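Local coordinates for Fe-regulated protein B (Neisseria meningitidis, PDB 4AIP) that transports iron across the outer membrane as a TonB-dependent beta-barrel transporter, probably taking up iron carried by siderophores, at residues 449-453 / 454-458; 257-261 / 262-266. All blocks are in the same frame, centred on the assembly; numbering follows the deposited sequence.

Contact 1 (449-453 / 454-458); sequences IHDIG and DFTLT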
loop_
_atom_site.group_PDB
_atom_site.type_symbol
_atom_site.label_atom_id
_atom_site.label_comp_id
_atom_site.label_asym_id
_atom_site.label_seq_id
_atom_site.Cartn_x
_atom_site.Cartn_y
_atom_site.Cartn_z
ATOM N N ILE B 449 19.988 -41.648 -23.061
ATOM C CA ILE B 449 21.209 -40.913 -23.324
ATOM C C ILE B 449 22.365 -41.868 -23.184
ATOM O O ILE B 449 22.653 -42.369 -22.109
ATOM C CB ILE B 449 21.402 -39.755 -22.379
ATOM C CG1 ILE B 449 20.248 -38.769 -22.576
ATOM C CG2 ILE B 449 22.710 -39.013 -22.673
ATOM C CD1 ILE B 449 19.970 -37.981 -21.357
ATOM N N HIS B 450 23.019 -42.108 -24.308
ATOM C CA HIS B 450 24.006 -43.122 -24.348
ATOM C C HIS B 450 25.310 -42.522 -24.801
ATOM O O HIS B 450 25.352 -41.866 -25.847
ATOM C CB HIS B 450 23.573 -44.222 -25.306
ATOM C CG HIS B 450 24.499 -45.394 -25.310
ATOM N ND1 HIS B 450 24.936 -45.990 -24.137
ATOM C CD2 HIS B 450 25.083 -46.084 -26.330
ATOM C CE1 HIS B 450 25.755 -47.000 -24.442
ATOM N NE2 HIS B 450 25.870 -47.069 -25.762
ATOM N N ASP B 451 26.346 -42.786 -24.006
ATOM C CA ASP B 451 27.740 -42.449 -24.232
ATOM C C ASP B 451 28.611 -43.580 -24.763
ATOM O O ASP B 451 28.922 -44.539 -24.017
ATOM C CB ASP B 451 28.354 -42.173 -22.899
ATOM C CG ASP B 451 28.266 -40.753 -22.509
ATOM O OD1 ASP B 451 27.499 -39.932 -23.086
ATOM O OD2 ASP B 451 29.007 -40.438 -21.585
ATOM N N ILE B 452 29.096 -43.438 -25.997
ATOM C CA ILE B 452 29.970 -44.466 -26.560
ATOM C C ILE B 452 31.153 -43.876 -27.309
ATOM O O ILE B 452 30.980 -43.163 -28.314
ATOM C CB ILE B 452 29.151 -45.473 -27.436
ATOM C CG1 ILE B 452 30.079 -46.343 -28.279
ATOM C CG2 ILE B 452 28.119 -44.776 -28.288
ATOM C CD1 ILE B 452 29.319 -47.187 -29.325
ATOM N N GLY B 453 32.361 -44.177 -26.851
ATOM C CA GLY B 453 33.549 -43.581 -27.482
ATOM C C GLY B 453 33.504 -42.109 -27.125
ATOM O O GLY B 453 33.322 -41.759 -25.963
ATOM N N ASP B 454 33.650 -41.220 -28.094
ATOM C CA ASP B 454 33.557 -39.822 -27.696
ATOM C C ASP B 454 32.332 -39.129 -28.343
ATOM O O ASP B 454 32.296 -37.920 -28.610
ATOM C CB ASP B 454 34.931 -39.106 -27.711
ATOM C CG ASP B 454 35.738 -39.426 -28.910
ATOM O OD1 ASP B 454 35.150 -39.843 -29.933
ATOM O OD2 ASP B 454 36.972 -39.237 -28.863
ATOM N N PHE B 455 31.325 -39.998 -28.524
ATOM C CA PHE B 455 29.967 -39.697 -28.938
ATOM C C PHE B 455 29.006 -39.736 -27.773
ATOM O O PHE B 455 29.170 -40.547 -26.893
ATOM C CB PHE B 455 29.493 -40.750 -29.915
ATOM C CG PHE B 455 30.049 -40.589 -31.264
ATOM C CD1 PHE B 455 29.445 -39.736 -32.164
ATOM C CD2 PHE B 455 31.198 -41.278 -31.646
ATOM C CE1 PHE B 455 29.966 -39.558 -33.425
ATOM C CE2 PHE B 455 31.746 -41.115 -32.932
ATOM C CZ PHE B 455 31.130 -40.265 -33.812
ATOM N N THR B 456 28.008 -38.856 -27.778
ATOM C CA THR B 456 26.910 -38.898 -26.858
ATOM C C THR B 456 25.638 -38.897 -27.704
ATOM O O THR B 456 25.381 -37.961 -28.462
ATOM C CB THR B 456 26.963 -37.739 -25.865
ATOM O OG1 THR B 456 28.015 -37.986 -24.915
ATOM C CG2 THR B 456 25.623 -37.619 -25.099
ATOM N N LEU B 457 24.859 -39.977 -27.588
ATOM C CA LEU B 457 23.668 -40.178 -28.419
ATOM C C LEU B 457 22.435 -40.103 -27.561
ATOM O O LEU B 457 22.465 -40.554 -26.427
ATOM C CB LEU B 457 23.746 -41.536 -29.132
ATOM C CG LEU B 457 25.064 -41.666 -29.932
ATOM C CD1 LEU B 457 25.456 -43.124 -30.214
ATOM C CD2 LEU B 457 25.046 -40.903 -31.241
ATOM N N THR B 458 21.371 -39.523 -28.103
ATOM C CA THR B 458 20.195 -39.169 -27.319
ATOM C C THR B 458 19.035 -39.629 -28.183
ATOM O O THR B 458 18.999 -39.285 -29.405
ATOM C CB THR B 458 20.137 -37.642 -27.001
ATOM O OG1 THR B 458 21.192 -37.312 -26.099
ATOM C CG2 THR B 458 18.813 -37.244 -26.334
#
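Thr456 holds OG1 anti to its carbonyl carbon (chi1 -73°), while Asp451 swings its carboxylate round to chi1 -91°, and the two polar ends meet side by side on one face of the hairpin. Thr456 OG1 donates to Asp451 OD1 over 2.7 Å, arriving from above the carboxylate plane, 47° out of it. The same rotation sets Thr456 CG2 anti to the backbone N, where it meets Ile449 CG2 at 4.0 Å.

The opposite face carries His450, Ile452, Phe455 and Leu457. There Ile452 CG2 touches Leu457 CD1 at 3.7 Å, and the edge of the Phe455 ring lies against the carbonyl oxygen of Ile452. Between the faces, His450 and Leu457 form a tight, nearly straight backbone pair, with His450 N to Leu457 O at 2.7 Å. Ile452 and Phe455 make the last pair, and Gly453 and Asp454 close a two-residue hairpin turn in which Gly453 takes a positive phi.

This is the tip of the barrel hairpin 438-452/455-469. Strand 376-390 flanks the first arm and strand 475-490 the second; from the latter, Trp489 stacks on Phe455, and Thr456 touches Arg62 of the plug region.

Contact 2 (257-261 / 262-266); sequences TTFGD and DDHRI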
loop_
_atom_site.group_PDB
_atom_site.type_symbol
_atom_site.label_atom_id
_atom_site.label_comp_id
_atom_site.label_asym_id
_atom_site.label_seq_id
_atom_site.Cartn_x
_atom_site.Cartn_y
_atom_site.Cartn_z
ATOM N N THR B 257 13.180 -27.664 3.128
ATOM C CA THR B 257 13.890 -28.587 3.983
ATOM C C THR B 257 14.753 -29.551 3.165
ATOM O O THR B 257 14.337 -30.075 2.139
ATOM C CB THR B 257 12.979 -29.356 5.016
ATOM O OG1 THR B 257 13.784 -30.297 5.707
ATOM C CG2 THR B 257 11.797 -30.098 4.372
ATOM N N THR B 258 15.977 -29.730 3.631
ATOM C CA THR B 258 16.944 -30.642 3.032
ATOM C C THR B 258 17.258 -31.700 4.066
ATOM O O THR B 258 17.719 -31.378 5.139
ATOM C CB THR B 258 18.215 -29.901 2.628
ATOM O OG1 THR B 258 17.866 -28.975 1.613
ATOM C CG2 THR B 258 19.279 -30.850 2.068
ATOM N N PHE B 259 16.982 -32.954 3.743
ATOM C CA PHE B 259 17.156 -34.039 4.702
ATOM C C PHE B 259 17.644 -35.339 4.036
ATOM O O PHE B 259 17.634 -35.451 2.804
ATOM C CB PHE B 259 15.838 -34.287 5.428
ATOM C CG PHE B 259 14.713 -34.640 4.509
ATOM C CD1 PHE B 259 14.022 -33.630 3.790
ATOM C CD2 PHE B 259 14.330 -35.992 4.336
ATOM C CE1 PHE B 259 12.942 -33.989 2.910
ATOM C CE2 PHE B 259 13.265 -36.347 3.469
ATOM C CZ PHE B 259 12.561 -35.358 2.762
ATOM N N GLY B 260 18.066 -36.297 4.866
ATOM C CA GLY B 260 18.379 -37.643 4.417
ATOM C C GLY B 260 19.682 -37.695 3.665
ATOM O O GLY B 260 19.707 -38.144 2.511
ATOM N N ASP B 261 20.753 -37.208 4.315
ATOM C CA ASP B 261 22.132 -37.264 3.789
ATOM C C ASP B 261 22.336 -36.221 2.692
ATOM O O ASP B 261 23.262 -36.330 1.855
ATOM C CB ASP B 261 22.464 -38.685 3.272
ATOM C CG ASP B 261 22.545 -39.693 4.403
ATOM O OD1 ASP B 261 23.402 -39.460 5.293
ATOM O OD2 ASP B 261 21.761 -40.689 4.422
ATOM N N ASP B 262 21.448 -35.224 2.696
ATOM C CA ASP B 262 21.362 -34.216 1.633
ATOM C C ASP B 262 20.970 -34.737 0.279
ATOM O O ASP B 262 21.306 -34.105 -0.744
ATOM C CB ASP B 262 22.666 -33.422 1.501
ATOM C CG ASP B 262 22.939 -32.595 2.727
ATOM O OD1 ASP B 262 22.097 -32.609 3.678
ATOM O OD2 ASP B 262 23.996 -31.922 2.756
ATOM N N ASP B 263 20.266 -35.865 0.271
ATOM C CA ASP B 263 19.823 -36.449 -0.963
ATOM C C ASP B 263 18.332 -36.196 -1.199
ATOM O O ASP B 263 17.770 -36.547 -2.223
ATOM C CB ASP B 263 20.313 -37.911 -1.059
ATOM C CG ASP B 263 21.815 -38.011 -1.481
ATOM O OD1 ASP B 263 22.363 -37.104 -2.190
ATOM O OD2 ASP B 263 22.469 -39.004 -1.096
ATOM N N HIS B 264 17.700 -35.510 -0.267
ATOM C CA HIS B 264 16.301 -35.145 -0.400
ATOM C C HIS B 264 16.029 -33.661 -0.100
ATOM O O HIS B 264 16.599 -33.091 0.846
ATOM C CB HIS B 264 15.481 -35.996 0.564
ATOM C CG HIS B 264 15.445 -37.443 0.198
ATOM N ND1 HIS B 264 16.516 -38.300 0.404
ATOM C CD2 HIS B 264 14.464 -38.190 -0.376
ATOM C CE1 HIS B 264 16.194 -39.508 -0.032
ATOM N NE2 HIS B 264 14.954 -39.471 -0.503
ATOM N N ARG B 265 15.143 -33.044 -0.882
ATOM C CA ARG B 265 14.752 -31.668 -0.636
ATOM C C ARG B 265 13.303 -31.331 -1.033
ATOM O O ARG B 265 12.898 -31.628 -2.167
ATOM C CB ARG B 265 15.706 -30.729 -1.342
ATOM C CG ARG B 265 15.393 -29.212 -1.040
ATOM C CD ARG B 265 16.423 -28.278 -1.656
ATOM N NE ARG B 265 16.151 -26.859 -1.387
ATOM C CZ ARG B 265 16.336 -26.226 -0.216
ATOM N NH1 ARG B 265 16.719 -26.867 0.895
ATOM N NH2 ARG B 265 16.060 -24.936 -0.141
ATOM N N ILE B 266 12.548 -30.681 -0.122
ATOM C CA ILE B 266 11.213 -30.167 -0.454
ATOM C C ILE B 266 11.287 -28.670 -0.287
ATOM O O ILE B 266 11.796 -28.207 0.703
ATOM C CB ILE B 266 10.095 -30.743 0.422
ATOM C CG1 ILE B 266 9.885 -32.201 0.094
ATOM C CG2 ILE B 266 8.771 -30.087 0.144
ATOM C CD1 ILE B 266 9.901 -33.130 1.311
HETATM O O HOH W 1 25.077 -38.318 0.646
HETATM O O HOH W 2 24.451 -35.928 -0.665
#
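The Phe259 ring carries His264 CB over the centre of one face, a CH-pi contact with CB 3.7 Å from the ring centroid, while Ile266 CD1 reaches its edge, 3.5 Å from Phe259 CE1. The imidazole of His264 is turned only 26° from the phenyl plane but is slid so far aside that the rings barely overlap. The edge of that imidazole faces the carbonyl oxygens of Phe259 and Gly260, yet ND1 is buried without a hydrogen-bonding partner. Phe259 reaches across the hairpin because CG sits between its backbone N and carbonyl carbon (chi1 59°).

On the other face, the extended Arg265 side chain passes over Thr258, whose OG1 lies near the guanidinium plane and accepts a bent hydrogen bond from Arg265 NH1, modelled at 2.5 Å, a length to be read with caution. A type I' turn from Gly260 to Asp263 joins the arms, with Asp261 and Asp262 at positive phi. Asp263 N closes it on Gly260 O at 3.2 Å, and two waters lie between Asp261 O and the Asp263 carboxylate, within hydrogen-bonding distance of both.

The hairpin joins barrel strands 246-259 and 264-276. Strand 302-318 flanks the second arm, bringing Tyr315 against His264 and Ile266; beside the first, Asn211 O accepts from Thr257 OG1, and Asp213 forms a salt bridge with Arg265 NH2.

Contacts 1 and 2 are two examples of one element, the short hairpin that joins neighbouring barrel strands, consistent with turns at the periplasmic rim. Contact 2 comes first along the chain, and four strands (302-318, 325-339, 355-371 and 376-390) separate the two hairpins round the wall. Their centres are 31 Å apart and their nearest atoms about 19 Å, so they do not touch. A bound detergent molecule, N8E, lies about 8 Å from the Thr257 side chain of contact 2, too far to touch it, though Arg265 pairs with Asp213 of that ligand's pocket. Strand 264-276 also carries Arg276, which binds glutamate in another structure of the protein.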